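Local coordinates for protein lipid II:glycine glycyltransferase (Staphylococcus aureus, PDB 6SNR) that probably adds the first glycine of the pentaglycine interpeptide bridge to the lysine of membrane-bound lipid II, taking it from glycyl-tRNA without the ribosome, at residues A88-D91 and S92-I96; K115-D118 and A119-L123; E187-K190 and T191-E194; D209-Y212 and F213-I216. One frame throughout, in Å; residues are numbered along the deposited sequence.

In the fold
Four single-turn contacts, each within one helix, follow one another along this chain. Taken from the N terminus, interaction 1 lies on helix 83-99, interaction 2 opens helix 117-125, and interactions 3 and 4 fall near the starts of helices 189-202 and 210-220. Each closes a single turn; they run in series and none nests in or crosses another. The helices of the first two pack around one sheet, helix 83-99 linking its strands 68-78 and 102-107, and they touch where N122 meets L86. The last two, about 10 Å apart between centres, pack directly on each other beside the second sheet. Two sheet-and-helix domains of GNAT-like fold are characteristic of the FemABX family.

Interaction 1. Residues A88-D91 and S92-I96; sequences ALLD and SAKEI
S92 meets A88, one helical turn back, in two ways. Its amide N gives a nearly straight hydrogen bond to A88 O (3.0 Å, N-H...O angle 168°), and a water links the two residues a second time. That water donates to A88 O at 2.9 Å and is hydrogen-bonded to S92 OG at 3.0 Å. The hydroxyl can take part because chi1 of -63° swings OG beside the backbone N, on the side where the A88 carbonyl arrives. The A88 carbonyl is therefore gripped by both an amide and a water.

A93 continues the ladder, with its N bonded to L89 O at 2.9 Å. Its small methyl group leaves the helix against L57 of strand 50-61, and L89 covers I43 and V45 of strand 39-47. At K94 the contact becomes one between two side chains. Its N bonds to L90 O, and its aliphatic stem lies across the isobutyl group of L90, K94 CD reaching L90 CG at 3.9 Å. The stem then bends at chi3 (61°), and NZ finds a hydrogen-bond partner in Y390 OH. K94 thus presents hydrocarbon to the leucine and keeps its charged end for a more distant tyrosine.

E95 closes the turn more loosely: its N stands 3.2 Å from D91 O in a hydrogen bond, while its CG rests on the same oxygen at 3.3 Å. The regular i to i+4 ladder, with one face turned to strands, is that of the connecting helix in a beta-alpha-beta unit, here strand 68-78, helix 83-99 and strand 102-107.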
loop_
_atom_site.group_PDB
_atom_site.type_symbol
_atom_site.label_atom_id
_atom_site.label_comp_id
_atom_site.label_asym_id
_atom_site.label_seq_id
_atom_site.Cartn_x
_atom_site.Cartn_y
_atom_site.Cartn_z
ATOM N N ALA A 88 13.607 29.400 -2.747
ATOM C CA ALA A 88 12.491 30.002 -3.461
ATOM C C ALA A 88 11.150 29.414 -3.065
ATOM O O ALA A 88 10.159 30.128 -2.887
ATOM C CB ALA A 88 12.696 29.897 -4.928
ATOM N N LEU A 89 11.114 28.084 -2.905
ATOM C CA LEU A 89 9.927 27.467 -2.356
ATOM C C LEU A 89 9.558 27.975 -0.972
ATOM O O LEU A 89 8.357 28.246 -0.699
ATOM C CB LEU A 89 10.069 25.916 -2.354
ATOM C CG LEU A 89 10.008 25.274 -3.721
ATOM C CD1 LEU A 89 10.531 23.855 -3.682
ATOM C CD2 LEU A 89 8.606 25.302 -4.300
ATOM N N LEU A 90 10.547 28.096 -0.070
ATOM C CA LEU A 90 10.243 28.677 1.265
ATOM C C LEU A 90 9.712 30.130 1.163
ATOM O O LEU A 90 8.743 30.476 1.813
ATOM C CB LEU A 90 11.453 28.573 2.206
ATOM C CG LEU A 90 11.248 29.115 3.623
ATOM C CD1 LEU A 90 10.083 28.493 4.372
ATOM C CD2 LEU A 90 12.562 28.961 4.431
ATOM N N ASP A 91 10.348 30.945 0.326
ATOM C CA ASP A 91 9.899 32.316 0.108
ATOM C C ASP A 91 8.415 32.348 -0.292
ATOM O O ASP A 91 7.598 33.067 0.316
ATOM C CB ASP A 91 10.745 33.008 -0.962
ATOM C CG ASP A 91 12.146 33.474 -0.472
ATOM O OD1 ASP A 91 12.479 33.464 0.748
ATOM O OD2 ASP A 91 12.926 33.885 -1.363
ATOM N N SER A 92 8.057 31.527 -1.286
ATOM C CA SER A 92 6.664 31.455 -1.726
ATOM C C SER A 92 5.714 30.935 -0.667
ATOM O O SER A 92 4.595 31.434 -0.523
ATOM C CB SER A 92 6.522 30.638 -3.021
ATOM O OG SER A 92 7.235 31.262 -4.094
ATOM N N ALA A 93 6.118 29.884 0.062
ATOM C CA ALA A 93 5.263 29.361 1.112
ATOM C C ALA A 93 5.030 30.348 2.234
ATOM O O ALA A 93 3.945 30.444 2.720
ATOM C CB ALA A 93 5.762 28.020 1.712
ATOM N N LYS A 94 6.061 31.112 2.585
ATOM C CA LYS A 94 5.929 32.113 3.642
ATOM C C LYS A 94 4.936 33.192 3.241
ATOM O O LYS A 94 4.134 33.586 4.010
ATOM C CB LYS A 94 7.280 32.754 3.938
ATOM C CG LYS A 94 8.207 31.912 4.794
ATOM C CD LYS A 94 9.626 32.429 4.789
ATOM C CE LYS A 94 9.655 33.846 5.344
ATOM N NZ LYS A 94 11.033 34.137 5.745
ATOM N N GLU A 95 4.980 33.623 1.983
ATOM C CA GLU A 95 3.992 34.617 1.510
ATOM C C GLU A 95 2.531 34.145 1.698
ATOM O O GLU A 95 1.631 34.838 2.215
ATOM C CB GLU A 95 4.219 34.936 0.029
ATOM C CG GLU A 95 5.519 35.583 -0.358
ATOM C CD GLU A 95 5.490 36.230 -1.745
ATOM O OE1 GLU A 95 4.408 36.294 -2.384
ATOM O OE2 GLU A 95 6.570 36.684 -2.184
ATOM N N ILE A 96 2.255 32.920 1.241
ATOM C CA ILE A 96 0.918 32.391 1.325
ATOM C C ILE A 96 0.519 32.165 2.794
ATOM O O ILE A 96 -0.561 32.509 3.237
ATOM C CB ILE A 96 0.838 31.087 0.515
ATOM C CG1 ILE A 96 1.071 31.358 -0.952
ATOM C CG2 ILE A 96 -0.498 30.396 0.717
ATOM C CD1 ILE A 96 1.138 30.109 -1.804
HETATM O O HOH W 1 9.954 32.409 -4.688
#

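Interaction 2. Residues K115-D118 and A119-L123; sequences KGTD and ALQNL
Residues G116 to D118 meet L120 to N122 in the opening turn of helix 117-125, a local i to i+4 contact with G116 in the N-cap position. The first rung is the straightest, L120 N reaching G116 O at 2.9 Å with an N-H...O angle of 172°. L120 CG also leans over that carbonyl oxygen, at 3.3 Å. The amide of A119, which comes just before this rung, is satisfied by solvent: a water accepts from A119 N at 2.8 Å and donates to K115 O at 2.9 Å, carrying the bonding pattern back past the cap.

Further along, Q121 N bonds to T117 O, and the two side chains run alongside each other, pointing the same way. The methyl CG2 of T117, set anti to its own backbone N while OG1 takes the place beside that N, lies 3.7 Å from Q121 NE2. It is a van der Waals touch of a methyl group on the amide nitrogen.

N122 N bonds to D118 O at 2.8 Å, but the polar ends of this pair are engaged elsewhere: N122 ND2 gives a hydrogen bond to Y80 O, and D118 OD2 is bonded to S81 OG. Both thus fasten the turn to the residues leading into helix 83-99, whose K83 and L86 also touch N122, while L120 and L123 cover F388 of strand 388-391.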
loop_
_atom_site.group_PDB
_atom_site.type_symbol
_atom_site.label_atom_id
_atom_site.label_comp_id
_atom_site.label_asym_id
_atom_site.label_seq_id
_atom_site.Cartn_x
_atom_site.Cartn_y
_atom_site.Cartn_z
ATOM N N LYS A 115 20.553 9.596 2.854
ATOM C CA LYS A 115 20.740 10.519 1.757
ATOM C C LYS A 115 20.336 11.912 2.136
ATOM O O LYS A 115 20.047 12.702 1.230
ATOM C CB LYS A 115 19.858 10.098 0.580
ATOM C CG LYS A 115 20.256 8.780 -0.032
ATOM C CD LYS A 115 19.052 8.003 -0.518
ATOM C CE LYS A 115 19.511 6.985 -1.545
ATOM N NZ LYS A 115 20.621 6.125 -1.024
ATOM N N GLY A 116 20.265 12.205 3.442
ATOM C CA GLY A 116 19.612 13.412 3.900
ATOM C C GLY A 116 20.525 14.459 4.488
ATOM O O GLY A 116 20.029 15.390 5.102
ATOM N N THR A 117 21.843 14.305 4.307
ATOM C CA THR A 117 22.808 15.219 4.935
ATOM C C THR A 117 22.585 16.658 4.454
ATOM O O THR A 117 22.456 17.559 5.286
ATOM C CB THR A 117 24.279 14.773 4.687
ATOM O OG1 THR A 117 24.494 13.493 5.284
ATOM C CG2 THR A 117 25.287 15.764 5.295
ATOM N N ASP A 118 22.507 16.841 3.139
ATOM C CA ASP A 118 22.185 18.139 2.541
ATOM C C ASP A 118 20.856 18.682 3.038
ATOM O O ASP A 118 20.757 19.868 3.386
ATOM C CB ASP A 118 22.156 18.060 1.005
ATOM C CG ASP A 118 23.548 18.053 0.389
ATOM O OD1 ASP A 118 24.548 18.166 1.135
ATOM O OD2 ASP A 118 23.654 17.929 -0.847
ATOM N N ALA A 119 19.810 17.842 3.030
ATOM C CA ALA A 119 18.496 18.307 3.496
ATOM C C ALA A 119 18.528 18.830 4.922
ATOM O O ALA A 119 18.049 19.924 5.213
ATOM C CB ALA A 119 17.408 17.218 3.340
ATOM N N LEU A 120 19.111 18.047 5.824
ATOM C CA LEU A 120 19.192 18.454 7.206
ATOM C C LEU A 120 19.933 19.769 7.320
ATOM O O LEU A 120 19.479 20.657 8.033
ATOM C CB LEU A 120 19.908 17.370 8.036
ATOM C CG LEU A 120 19.068 16.100 8.220
ATOM C CD1 LEU A 120 19.935 14.889 8.609
ATOM C CD2 LEU A 120 18.014 16.323 9.261
ATOM N N GLN A 121 21.064 19.882 6.619
ATOM C CA GLN A 121 21.942 21.067 6.737
ATOM C C GLN A 121 21.238 22.302 6.206
ATOM O O GLN A 121 21.185 23.375 6.872
ATOM C CB GLN A 121 23.264 20.834 5.991
ATOM C CG GLN A 121 24.167 19.844 6.726
ATOM C CD GLN A 121 25.591 19.754 6.178
ATOM O OE1 GLN A 121 25.962 20.448 5.235
ATOM N NE2 GLN A 121 26.405 18.901 6.801
ATOM N N ASN A 122 20.627 22.136 5.038
ATOM C CA ASN A 122 20.060 23.251 4.294
ATOM C C ASN A 122 18.767 23.722 4.930
ATOM O O ASN A 122 18.478 24.931 4.957
ATOM C CB ASN A 122 19.836 22.874 2.800
ATOM C CG ASN A 122 21.148 22.721 1.995
ATOM O OD1 ASN A 122 22.240 23.153 2.424
ATOM N ND2 ASN A 122 21.051 22.072 0.843
ATOM N N LEU A 123 17.986 22.787 5.468
ATOM C CA LEU A 123 16.788 23.166 6.218
ATOM C C LEU A 123 17.138 23.897 7.526
ATOM O O LEU A 123 16.509 24.888 7.884
ATOM C CB LEU A 123 15.872 21.948 6.486
ATOM C CG LEU A 123 15.201 21.353 5.234
ATOM C CD1 LEU A 123 14.590 20.015 5.573
ATOM C CD2 LEU A 123 14.132 22.308 4.697
HETATM O O HOH W 2 19.823 15.542 1.358
#

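Interaction 3. Residues E187-K190 and T191-E194; sequences EGLK and TFAE
L189 and F192 supply the apolar part of this contact, L189 CD2 standing 4.5 Å from F192 CD2 in a loose approach that is oblique to the ring. F192 CG is anti to the backbone N (chi1 -175°), which carries the ring away from the preceding turn. The ring stacks edge-to-face with F213 of helix 210-220.

Three backbone hydrogen bonds tie the two segments. F192 N bonds to G188 O at 3.0 Å and A193 N to L189 O at 2.9 Å. The third rung, E194 N to K190 O, lengthens to 3.2 Å. These rungs belong to the first turns of helix 189-202, which packs beside the sheet that holds strands 226-233 and 302-312: L189 and F192 both touch L228 of the former and L308 of the latter, and T191 reaches Y303.

Charged side chains make up the outward side. K190 and E194 are one turn apart, yet K190 NZ stays 6.3 Å from E194 OE2, too far for a salt bridge. E194 CG instead rests on K190 O at 3.3 Å, and the stem of K190 packs on I210.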
loop_
_atom_site.group_PDB
_atom_site.type_symbol
_atom_site.label_atom_id
_atom_site.label_comp_id
_atom_site.label_asym_id
_atom_site.label_seq_id
_atom_site.Cartn_x
_atom_site.Cartn_y
_atom_site.Cartn_z
ATOM N N GLU A 187 -18.337 -0.096 -6.503
ATOM C CA GLU A 187 -19.359 -0.930 -5.860
ATOM C C GLU A 187 -18.719 -1.978 -4.929
ATOM O O GLU A 187 -19.307 -2.339 -3.917
ATOM C CB GLU A 187 -20.265 -1.603 -6.897
ATOM C CG GLU A 187 -21.552 -2.156 -6.302
ATOM C CD GLU A 187 -22.501 -1.052 -5.840
ATOM O OE1 GLU A 187 -22.907 -0.225 -6.691
ATOM O OE2 GLU A 187 -22.836 -1.011 -4.632
ATOM N N GLY A 188 -17.495 -2.390 -5.253
ATOM C CA GLY A 188 -16.706 -3.298 -4.390
ATOM C C GLY A 188 -16.408 -2.773 -2.997
ATOM O O GLY A 188 -16.071 -3.539 -2.045
ATOM N N LEU A 189 -16.511 -1.451 -2.805
ATOM C CA LEU A 189 -16.193 -0.885 -1.506
ATOM C C LEU A 189 -17.164 -1.307 -0.402
ATOM O O LEU A 189 -16.836 -1.189 0.766
ATOM C CB LEU A 189 -16.084 0.667 -1.547
ATOM C CG LEU A 189 -14.884 1.161 -2.373
ATOM C CD1 LEU A 189 -15.027 2.651 -2.726
ATOM C CD2 LEU A 189 -13.528 0.885 -1.725
ATOM N N LYS A 190 -18.370 -1.769 -0.769
ATOM C CA LYS A 190 -19.332 -2.218 0.237
ATOM C C LYS A 190 -18.874 -3.525 0.850
ATOM O O LYS A 190 -18.840 -3.631 2.065
ATOM C CB LYS A 190 -20.747 -2.358 -0.319
ATOM C CG LYS A 190 -21.487 -1.031 -0.469
ATOM C CD LYS A 190 -22.913 -1.213 -0.983
ATOM C CE LYS A 190 -23.729 -2.145 -0.092
ATOM N NZ LYS A 190 -25.197 -2.098 -0.376
ATOM N N THR A 191 -18.393 -4.433 0.005
ATOM C CA THR A 191 -17.698 -5.650 0.456
ATOM C C THR A 191 -16.464 -5.294 1.294
ATOM O O THR A 191 -16.240 -5.816 2.399
ATOM C CB THR A 191 -17.337 -6.539 -0.760
ATOM O OG1 THR A 191 -18.552 -6.971 -1.419
ATOM C CG2 THR A 191 -16.528 -7.789 -0.306
ATOM N N PHE A 192 -15.643 -4.376 0.796
ATOM C CA PHE A 192 -14.468 -3.979 1.566
ATOM C C PHE A 192 -14.765 -3.443 2.962
ATOM O O PHE A 192 -14.107 -3.756 3.947
ATOM C CB PHE A 192 -13.698 -2.919 0.764
ATOM C CG PHE A 192 -12.408 -2.532 1.402
ATOM C CD1 PHE A 192 -11.364 -3.433 1.452
ATOM C CD2 PHE A 192 -12.250 -1.279 1.981
ATOM C CE1 PHE A 192 -10.170 -3.100 2.027
ATOM C CE2 PHE A 192 -11.054 -0.950 2.597
ATOM C CZ PHE A 192 -10.008 -1.845 2.617
ATOM N N ALA A 193 -15.767 -2.572 3.060
ATOM C CA ALA A 193 -16.083 -1.991 4.365
ATOM C C ALA A 193 -16.545 -3.050 5.356
ATOM O O ALA A 193 -16.268 -2.943 6.560
ATOM C CB ALA A 193 -17.155 -0.912 4.210
ATOM N N GLU A 194 -17.265 -4.056 4.858
ATOM C CA GLU A 194 -17.713 -5.188 5.679
ATOM C C GLU A 194 -16.515 -5.969 6.215
ATOM O O GLU A 194 -16.448 -6.320 7.395
ATOM C CB GLU A 194 -18.626 -6.119 4.864
ATOM C CG GLU A 194 -19.984 -5.515 4.500
ATOM C CD GLU A 194 -20.898 -6.485 3.757
ATOM O OE1 GLU A 194 -21.150 -7.585 4.300
ATOM O OE2 GLU A 194 -21.379 -6.148 2.643
#

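Interaction 4. Residues D209-Y212 and F213-I216; sequences DISY and FENI
Y212 and F213, neighbours in sequence, set their rings edge-to-face, and the tyrosine is the side chain to follow. Its CB touches F213 N at 3.2 Å. From there CG lies anti to the backbone N (chi1 173°), sending the ring past its own carbonyl toward the next residue. At CD1 the ring edge comes over the face of F213, 3.7 Å from F213 CE1, toward the rim rather than the middle. The planes stand at 89° and the centroids are 5.2 Å apart, a T-shaped pair. Farther out, CE1 still touches the phenylalanine and also approaches I216 CD1, at 4.3 Å. At the tip, OH is hydrogen-bonded to Y320 OH, and Y320 also sets its ring edge-to-face with F213.

A water sits over one face of the tyrosine ring. It donates to Y212 O and accepts from N215 ND2 at 3.0 Å, while the same ND2 also bonds to T32 O.

The other side of the turn is held differently. E214 N bonds to I210 O at 2.9 Å, its CG and CD pass I210 CG1, and the carboxylate OE2 lies 3.6 Å from I210 CD1. N215 N reaches S211 O at 3.0 Å. At the N-cap, D209 OD2 accepts a weak bond from S211 N.

The contact therefore divides its chemistry. I210, F213 and I216 put carbon against helix 189-202 and strand 302-312, with the stem of E214 on L189. The bond between Y212 OH and Y320 OH would limit how far the tyrosine ring can swing away from F213, and the two bonds of N215 ND2 would hold its amide.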
loop_
_atom_site.group_PDB
_atom_site.type_symbol
_atom_site.label_atom_id
_atom_site.label_comp_id
_atom_site.label_asym_id
_atom_site.label_seq_id
_atom_site.Cartn_x
_atom_site.Cartn_y
_atom_site.Cartn_z
ATOM N N ASP A 209 -16.052 3.957 8.080
ATOM C CA ASP A 209 -17.195 3.454 7.311
ATOM C C ASP A 209 -16.977 3.640 5.808
ATOM O O ASP A 209 -15.982 4.231 5.387
ATOM C CB ASP A 209 -18.485 4.161 7.744
ATOM C CG ASP A 209 -18.534 5.605 7.288
ATOM O OD1 ASP A 209 -17.552 6.329 7.543
ATOM O OD2 ASP A 209 -19.534 6.008 6.658
ATOM N N ILE A 210 -17.922 3.142 5.012
ATOM C CA ILE A 210 -17.789 3.137 3.553
ATOM C C ILE A 210 -17.515 4.522 2.943
ATOM O O ILE A 210 -16.747 4.626 1.973
ATOM C CB ILE A 210 -18.990 2.478 2.839
ATOM C CG1 ILE A 210 -18.717 2.336 1.347
ATOM C CG2 ILE A 210 -20.284 3.252 3.064
ATOM C CD1 ILE A 210 -19.729 1.476 0.635
ATOM N N SER A 211 -18.159 5.559 3.486
ATOM C CA SER A 211 -17.992 6.922 2.978
ATOM C C SER A 211 -16.544 7.403 3.043
ATOM O O SER A 211 -16.090 8.169 2.178
ATOM C CB SER A 211 -18.881 7.898 3.772
ATOM O OG SER A 211 -20.221 7.594 3.487
ATOM N N TYR A 212 -15.844 6.959 4.083
ATOM C CA TYR A 212 -14.443 7.287 4.295
ATOM C C TYR A 212 -13.566 6.702 3.170
ATOM O O TYR A 212 -12.683 7.370 2.621
ATOM C CB TYR A 212 -13.967 6.807 5.673
ATOM C CG TYR A 212 -12.472 6.986 5.872
ATOM C CD1 TYR A 212 -11.565 5.985 5.484
ATOM C CD2 TYR A 212 -11.960 8.145 6.425
ATOM C CE1 TYR A 212 -10.202 6.158 5.644
ATOM C CE2 TYR A 212 -10.605 8.326 6.584
ATOM C CZ TYR A 212 -9.728 7.327 6.198
ATOM O OH TYR A 212 -8.380 7.515 6.385
ATOM N N PHE A 213 -13.842 5.460 2.791
ATOM C CA PHE A 213 -13.109 4.838 1.701
ATOM C C PHE A 213 -13.530 5.371 0.324
ATOM O O PHE A 213 -12.718 5.510 -0.589
ATOM C CB PHE A 213 -13.201 3.299 1.831
ATOM C CG PHE A 213 -12.623 2.790 3.109
ATOM C CD1 PHE A 213 -11.263 2.905 3.353
ATOM C CD2 PHE A 213 -13.417 2.210 4.078
ATOM C CE1 PHE A 213 -10.720 2.481 4.544
ATOM C CE2 PHE A 213 -12.873 1.771 5.267
ATOM C CZ PHE A 213 -11.523 1.901 5.504
ATOM N N GLU A 214 -14.815 5.674 0.153
ATOM C CA GLU A 214 -15.291 6.247 -1.070
ATOM C C GLU A 214 -14.607 7.612 -1.356
ATOM O O GLU A 214 -14.284 7.887 -2.479
ATOM C CB GLU A 214 -16.823 6.384 -1.012
ATOM C CG GLU A 214 -17.529 5.070 -1.342
ATOM C CD GLU A 214 -19.028 5.117 -1.106
ATOM O OE1 GLU A 214 -19.501 5.982 -0.331
ATOM O OE2 GLU A 214 -19.718 4.246 -1.666
ATOM N N ASN A 215 -14.370 8.378 -0.316
ATOM C CA ASN A 215 -13.753 9.711 -0.433
ATOM C C ASN A 215 -12.344 9.607 -1.011
ATOM O O ASN A 215 -11.979 10.300 -1.950
ATOM C CB ASN A 215 -13.680 10.323 0.940
ATOM C CG ASN A 215 -13.066 11.708 0.939
ATOM O OD1 ASN A 215 -13.572 12.600 0.268
ATOM N ND2 ASN A 215 -12.008 11.896 1.722
ATOM N N ILE A 216 -11.593 8.657 -0.502
ATOM C CA ILE A 216 -10.258 8.409 -1.082
ATOM C C ILE A 216 -10.326 7.811 -2.501
ATOM O O ILE A 216 -9.683 8.261 -3.486
ATOM C CB ILE A 216 -9.393 7.579 -0.092
ATOM C CG1 ILE A 216 -10.039 6.256 0.313
ATOM C CG2 ILE A 216 -9.143 8.331 1.206
ATOM C CD1 ILE A 216 -9.306 5.544 1.433
HETATM O O HOH W 3 -11.275 9.683 3.544
#